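Local coordinates for EreC (Klebsiella pneumoniae, PDB 6XCQ), which probably hydrolyses the macrolactone ring of erythromycin and related macrolides, as an esterase that confers resistance to these antibiotics, at residues H70-L82 against V425-L438. The protein carries 1 engineered substitution. Residues are numbered along the deposited sequence; the frame is centred on the assembly and turned at random.
Sequences HFVAEFSLARASL and VCVPSAGKDGLVDL
A single beta bridge between Val72 and Lys432 fastens the C-terminal tail to the start of helix 73-90, where Val72 is the N-cap residue. Two backbone hydrogen bonds define it: Asp433 N reaches Phe71 O at 2.8 Å, and Ala73 N reaches Gly431 O at 2.9 Å, nearly straight at 168°. In the first turn of the helix, Glu74 bends at chi2 (86°), which sets its carboxylate against Ser429-Gly431. There OE1 accepts the hydrogen bond from Gly431 N on its syn side at 2.9 Å, while Ser429 OG donates to OE2 from above the carboxylate plane, also at 2.9 Å; two hydrogen bonds on different oxygens should limit rotation of the group. Water 1 links Val72 O, Ser76 OG and Asp433 OD2, and that same OD2 is hydrogen-bonded to Ser134 OG of helix 126-146. Asp433 OD1 closes an Asx turn with Leu435 N. Apolar packing flanks the polar centre: Val436 CG2 lies 3.9 Å from Phe71 CD1, and Val427 CG2 lies 3.7 Å from Phe75 CE1. Further along, Ala78 CB lies against Val425 CG1 and Val427 CG1, and Leu82 CD1 meets Val425 CG2; the axes of 73-82 and 425-427 approach to 9.5 Å, beside Phe343 of the adjacent parallel strand 338-345.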
loop_
_atom_site.group_PDB
_atom_site.type_symbol
_atom_site.label_atom_id
_atom_site.label_comp_id
_atom_site.label_asym_id
_atom_site.label_seq_id
_atom_site.Cartn_x
_atom_site.Cartn_y
_atom_site.Cartn_z
ATOM N N HIS A 70 3.978 -5.942 -8.628
ATOM C CA HIS A 70 3.833 -4.533 -8.949
ATOM C C HIS A 70 4.005 -4.323 -10.451
ATOM O O HIS A 70 4.602 -5.150 -11.153
ATOM C CB HIS A 70 4.870 -3.695 -8.189
ATOM C CG HIS A 70 4.634 -3.610 -6.707
ATOM N ND1 HIS A 70 3.397 -3.347 -6.159
ATOM C CD2 HIS A 70 5.490 -3.724 -5.663
ATOM C CE1 HIS A 70 3.498 -3.306 -4.842
ATOM N NE2 HIS A 70 4.760 -3.523 -4.516
ATOM N N PHE A 71 3.449 -3.208 -10.943
ATOM C CA PHE A 71 3.753 -2.678 -12.278
ATOM C C PHE A 71 3.150 -3.513 -13.406
ATOM O O PHE A 71 3.702 -3.552 -14.510
ATOM C CB PHE A 71 5.265 -2.531 -12.485
ATOM C CG PHE A 71 5.970 -1.852 -11.330
ATOM C CD1 PHE A 71 5.588 -0.584 -10.922
ATOM C CD2 PHE A 71 6.994 -2.485 -10.651
ATOM C CE1 PHE A 71 6.234 0.058 -9.860
ATOM C CE2 PHE A 71 7.638 -1.857 -9.578
ATOM C CZ PHE A 71 7.252 -0.585 -9.189
ATOM N N VAL A 72 2.002 -4.141 -13.166
ATOM C CA VAL A 72 1.357 -5.026 -14.137
ATOM C C VAL A 72 0.117 -4.337 -14.688
ATOM O O VAL A 72 -0.734 -3.876 -13.920
ATOM C CB VAL A 72 0.989 -6.377 -13.500
ATOM C CG1 VAL A 72 0.164 -7.197 -14.461
ATOM C CG2 VAL A 72 2.236 -7.140 -13.053
ATOM N N ALA A 73 0.003 -4.288 -16.022
ATOM C CA ALA A 73 -1.117 -3.593 -16.657
ATOM C C ALA A 73 -2.445 -4.256 -16.321
ATOM O O ALA A 73 -3.429 -3.574 -16.012
ATOM C CB ALA A 73 -0.921 -3.555 -18.176
ATOM N N GLU A 74 -2.500 -5.595 -16.402
ATOM C CA GLU A 74 -3.751 -6.300 -16.135
ATOM C C GLU A 74 -4.221 -6.102 -14.701
ATOM O O GLU A 74 -5.429 -6.085 -14.443
ATOM C CB GLU A 74 -3.590 -7.800 -16.419
ATOM C CG GLU A 74 -3.466 -8.156 -17.900
ATOM C CD GLU A 74 -2.041 -8.063 -18.411
ATOM O OE1 GLU A 74 -1.152 -7.588 -17.667
ATOM O OE2 GLU A 74 -1.801 -8.473 -19.562
ATOM N N PHE A 75 -3.294 -5.953 -13.750
ATOM C CA PHE A 75 -3.736 -5.763 -12.379
ATOM C C PHE A 75 -4.331 -4.373 -12.182
ATOM O O PHE A 75 -5.293 -4.229 -11.427
ATOM C CB PHE A 75 -2.587 -6.043 -11.401
ATOM C CG PHE A 75 -2.214 -7.511 -11.314
ATOM C CD1 PHE A 75 -3.159 -8.494 -11.544
ATOM C CD2 PHE A 75 -0.920 -7.899 -11.015
ATOM C CE1 PHE A 75 -2.824 -9.841 -11.459
ATOM C CE2 PHE A 75 -0.573 -9.241 -10.939
ATOM C CZ PHE A 75 -1.529 -10.209 -11.152
ATOM N N SER A 76 -3.826 -3.350 -12.889
ATOM C CA SER A 76 -4.483 -2.045 -12.808
ATOM C C SER A 76 -5.879 -2.098 -13.412
ATOM O O SER A 76 -6.823 -1.532 -12.846
ATOM C CB SER A 76 -3.640 -0.962 -13.487
ATOM O OG SER A 76 -2.439 -0.753 -12.775
ATOM N N LEU A 77 -6.032 -2.791 -14.540
ATOM C CA LEU A 77 -7.351 -2.935 -15.144
ATOM C C LEU A 77 -8.332 -3.605 -14.188
ATOM O O LEU A 77 -9.458 -3.124 -14.000
ATOM C CB LEU A 77 -7.248 -3.731 -16.448
ATOM C CG LEU A 77 -6.794 -2.910 -17.651
ATOM C CD1 LEU A 77 -6.513 -3.818 -18.854
ATOM C CD2 LEU A 77 -7.836 -1.836 -17.998
ATOM N N ALA A 78 -7.928 -4.734 -13.590
ATOM C CA ALA A 78 -8.822 -5.443 -12.677
ATOM C C ALA A 78 -9.135 -4.602 -11.450
ATOM O O ALA A 78 -10.250 -4.659 -10.926
ATOM C CB ALA A 78 -8.220 -6.785 -12.251
ATOM N N ARG A 79 -8.160 -3.829 -10.964
ATOM C CA ARG A 79 -8.426 -2.962 -9.817
ATOM C C ARG A 79 -9.481 -1.921 -10.154
ATOM O O ARG A 79 -10.393 -1.676 -9.359
ATOM C CB ARG A 79 -7.145 -2.274 -9.351
ATOM C CG ARG A 79 -6.248 -3.168 -8.546
ATOM C CD ARG A 79 -4.975 -2.459 -8.167
ATOM N NE ARG A 79 -4.370 -3.112 -7.016
ATOM C CZ ARG A 79 -3.234 -2.731 -6.450
ATOM N NH1 ARG A 79 -2.563 -1.695 -6.939
ATOM N NH2 ARG A 79 -2.772 -3.394 -5.396
ATOM N N ALA A 80 -9.378 -1.303 -11.333
ATOM C CA ALA A 80 -10.371 -0.309 -11.721
ATOM C C ALA A 80 -11.760 -0.926 -11.788
ATOM O O ALA A 80 -12.740 -0.323 -11.329
ATOM C CB ALA A 80 -9.993 0.321 -13.060
ATOM N N SER A 81 -11.865 -2.139 -12.338
ATOM C CA SER A 81 -13.173 -2.791 -12.404
ATOM C C SER A 81 -13.730 -3.066 -11.010
ATOM O O SER A 81 -14.916 -2.850 -10.751
ATOM C CB SER A 81 -13.073 -4.092 -13.204
ATOM O OG SER A 81 -12.892 -3.800 -14.584
ATOM N N LEU A 82 -12.896 -3.572 -10.106
ATOM C CA LEU A 82 -13.406 -3.906 -8.787
ATOM C C LEU A 82 -13.668 -2.651 -7.956
ATOM O O LEU A 82 -14.524 -2.670 -7.071
ATOM C CB LEU A 82 -12.435 -4.847 -8.088
ATOM C CG LEU A 82 -12.611 -6.275 -8.614
ATOM C CD1 LEU A 82 -11.450 -7.170 -8.240
ATOM C CD2 LEU A 82 -13.918 -6.836 -8.078
ATOM N N VAL A 425 -8.613 -13.240 -7.492
ATOM C CA VAL A 425 -8.821 -12.766 -8.856
ATOM C C VAL A 425 -7.623 -13.214 -9.674
ATOM O O VAL A 425 -6.477 -12.959 -9.290
ATOM C CB VAL A 425 -8.975 -11.232 -8.872
ATOM C CG1 VAL A 425 -8.982 -10.666 -10.268
ATOM C CG2 VAL A 425 -10.222 -10.818 -8.110
ATOM N N CYS A 426 -7.871 -13.866 -10.806
ATOM C CA CYS A 426 -6.772 -14.385 -11.610
ATOM C C CYS A 426 -6.967 -13.973 -13.065
ATOM O O CYS A 426 -8.005 -14.275 -13.659
ATOM C CB CYS A 426 -6.683 -15.906 -11.467
ATOM S SG CYS A 426 -5.278 -16.624 -12.369
ATOM N N VAL A 427 -5.989 -13.259 -13.621
ATOM C CA VAL A 427 -6.063 -12.739 -14.987
ATOM C C VAL A 427 -5.191 -13.609 -15.894
ATOM O O VAL A 427 -4.376 -14.397 -15.395
ATOM C CB VAL A 427 -5.649 -11.257 -15.032
ATOM C CG1 VAL A 427 -6.560 -10.417 -14.107
ATOM C CG2 VAL A 427 -4.169 -11.099 -14.642
ATOM N N PRO A 428 -5.339 -13.530 -17.220
ATOM C CA PRO A 428 -4.632 -14.492 -18.081
ATOM C C PRO A 428 -3.140 -14.238 -18.215
ATOM O O PRO A 428 -2.394 -15.175 -18.530
ATOM C CB PRO A 428 -5.344 -14.336 -19.439
ATOM C CG PRO A 428 -6.697 -13.796 -19.108
ATOM C CD PRO A 428 -6.436 -12.858 -17.944
ATOM N N SER A 429 -2.680 -13.010 -18.002
ATOM C CA SER A 429 -1.299 -12.652 -18.289
ATOM C C SER A 429 -0.951 -11.451 -17.426
ATOM O O SER A 429 -1.840 -10.778 -16.899
ATOM C CB SER A 429 -1.108 -12.329 -19.779
ATOM O OG SER A 429 -2.012 -11.298 -20.160
ATOM N N ALA A 430 0.356 -11.178 -17.286
ATOM C CA ALA A 430 0.811 -10.075 -16.417
ATOM C C ALA A 430 1.937 -9.309 -17.115
ATOM O O ALA A 430 3.118 -9.503 -16.832
ATOM C CB ALA A 430 1.257 -10.595 -15.041
ATOM N N GLY A 431 1.564 -8.409 -18.022
ATOM C CA GLY A 431 2.538 -7.632 -18.755
ATOM C C GLY A 431 2.898 -6.330 -18.052
ATOM O O GLY A 431 2.096 -5.757 -17.318
ATOM N N LYS A 432 4.127 -5.866 -18.278
ATOM C CA LYS A 432 4.569 -4.631 -17.640
ATOM C C LYS A 432 3.710 -3.461 -18.101
ATOM O O LYS A 432 3.490 -3.260 -19.298
ATOM C CB LYS A 432 6.049 -4.330 -17.931
ATOM C CG LYS A 432 6.476 -2.978 -17.332
ATOM C CD LYS A 432 7.984 -2.775 -17.230
ATOM C CE LYS A 432 8.647 -2.761 -18.588
ATOM N NZ LYS A 432 7.953 -1.855 -19.532
ATOM N N ASP A 433 3.208 -2.703 -17.132
ATOM C CA ASP A 433 2.482 -1.476 -17.409
ATOM C C ASP A 433 3.322 -0.539 -18.274
ATOM O O ASP A 433 4.470 -0.236 -17.942
ATOM C CB ASP A 433 2.138 -0.813 -16.073
ATOM C CG ASP A 433 1.204 0.368 -16.209
ATOM O OD1 ASP A 433 1.246 1.085 -17.230
ATOM O OD2 ASP A 433 0.446 0.599 -15.246
ATOM N N GLY A 434 2.718 -0.044 -19.358
ATOM C CA GLY A 434 3.417 0.772 -20.341
ATOM C C GLY A 434 3.866 2.148 -19.864
ATOM O O GLY A 434 4.722 2.760 -20.511
ATOM N N LEU A 435 3.327 2.656 -18.762
ATOM C CA LEU A 435 3.845 3.934 -18.280
ATOM C C LEU A 435 5.014 3.779 -17.314
ATOM O O LEU A 435 5.579 4.791 -16.897
ATOM C CB LEU A 435 2.749 4.791 -17.621
ATOM C CG LEU A 435 1.912 4.528 -16.368
ATOM C CD1 LEU A 435 2.762 4.527 -15.114
ATOM C CD2 LEU A 435 0.836 5.619 -16.230
ATOM N N VAL A 436 5.377 2.557 -16.931
ATOM C CA VAL A 436 6.437 2.349 -15.956
ATOM C C VAL A 436 7.790 2.550 -16.626
ATOM O O VAL A 436 8.098 1.910 -17.639
ATOM C CB VAL A 436 6.324 0.959 -15.327
ATOM C CG1 VAL A 436 7.534 0.689 -14.434
ATOM C CG2 VAL A 436 5.036 0.886 -14.523
ATOM N N ASP A 437 8.615 3.413 -16.025
ATOM C CA ASP A 437 9.846 3.948 -16.599
ATOM C C ASP A 437 11.057 3.600 -15.733
ATOM O O ASP A 437 11.814 4.495 -15.342
ATOM C CB ASP A 437 9.701 5.478 -16.724
ATOM C CG ASP A 437 10.653 6.099 -17.744
ATOM O OD1 ASP A 437 11.336 5.358 -18.488
ATOM O OD2 ASP A 437 10.716 7.350 -17.789
ATOM N N LEU A 438 11.260 2.324 -15.410
ATOM C CA LEU A 438 12.251 1.977 -14.378
ATOM C C LEU A 438 13.331 0.973 -14.789
ATOM O O LEU A 438 13.061 -0.102 -15.343
ATOM C CB LEU A 438 11.541 1.432 -13.139
ATOM C CG LEU A 438 10.523 2.336 -12.463
ATOM C CD1 LEU A 438 10.020 1.699 -11.177
ATOM C CD2 LEU A 438 11.135 3.704 -12.212
ATOM O OXT LEU A 438 14.515 1.213 -14.528
HETATM O O HOH W 1 0.224 -1.170 -13.222
#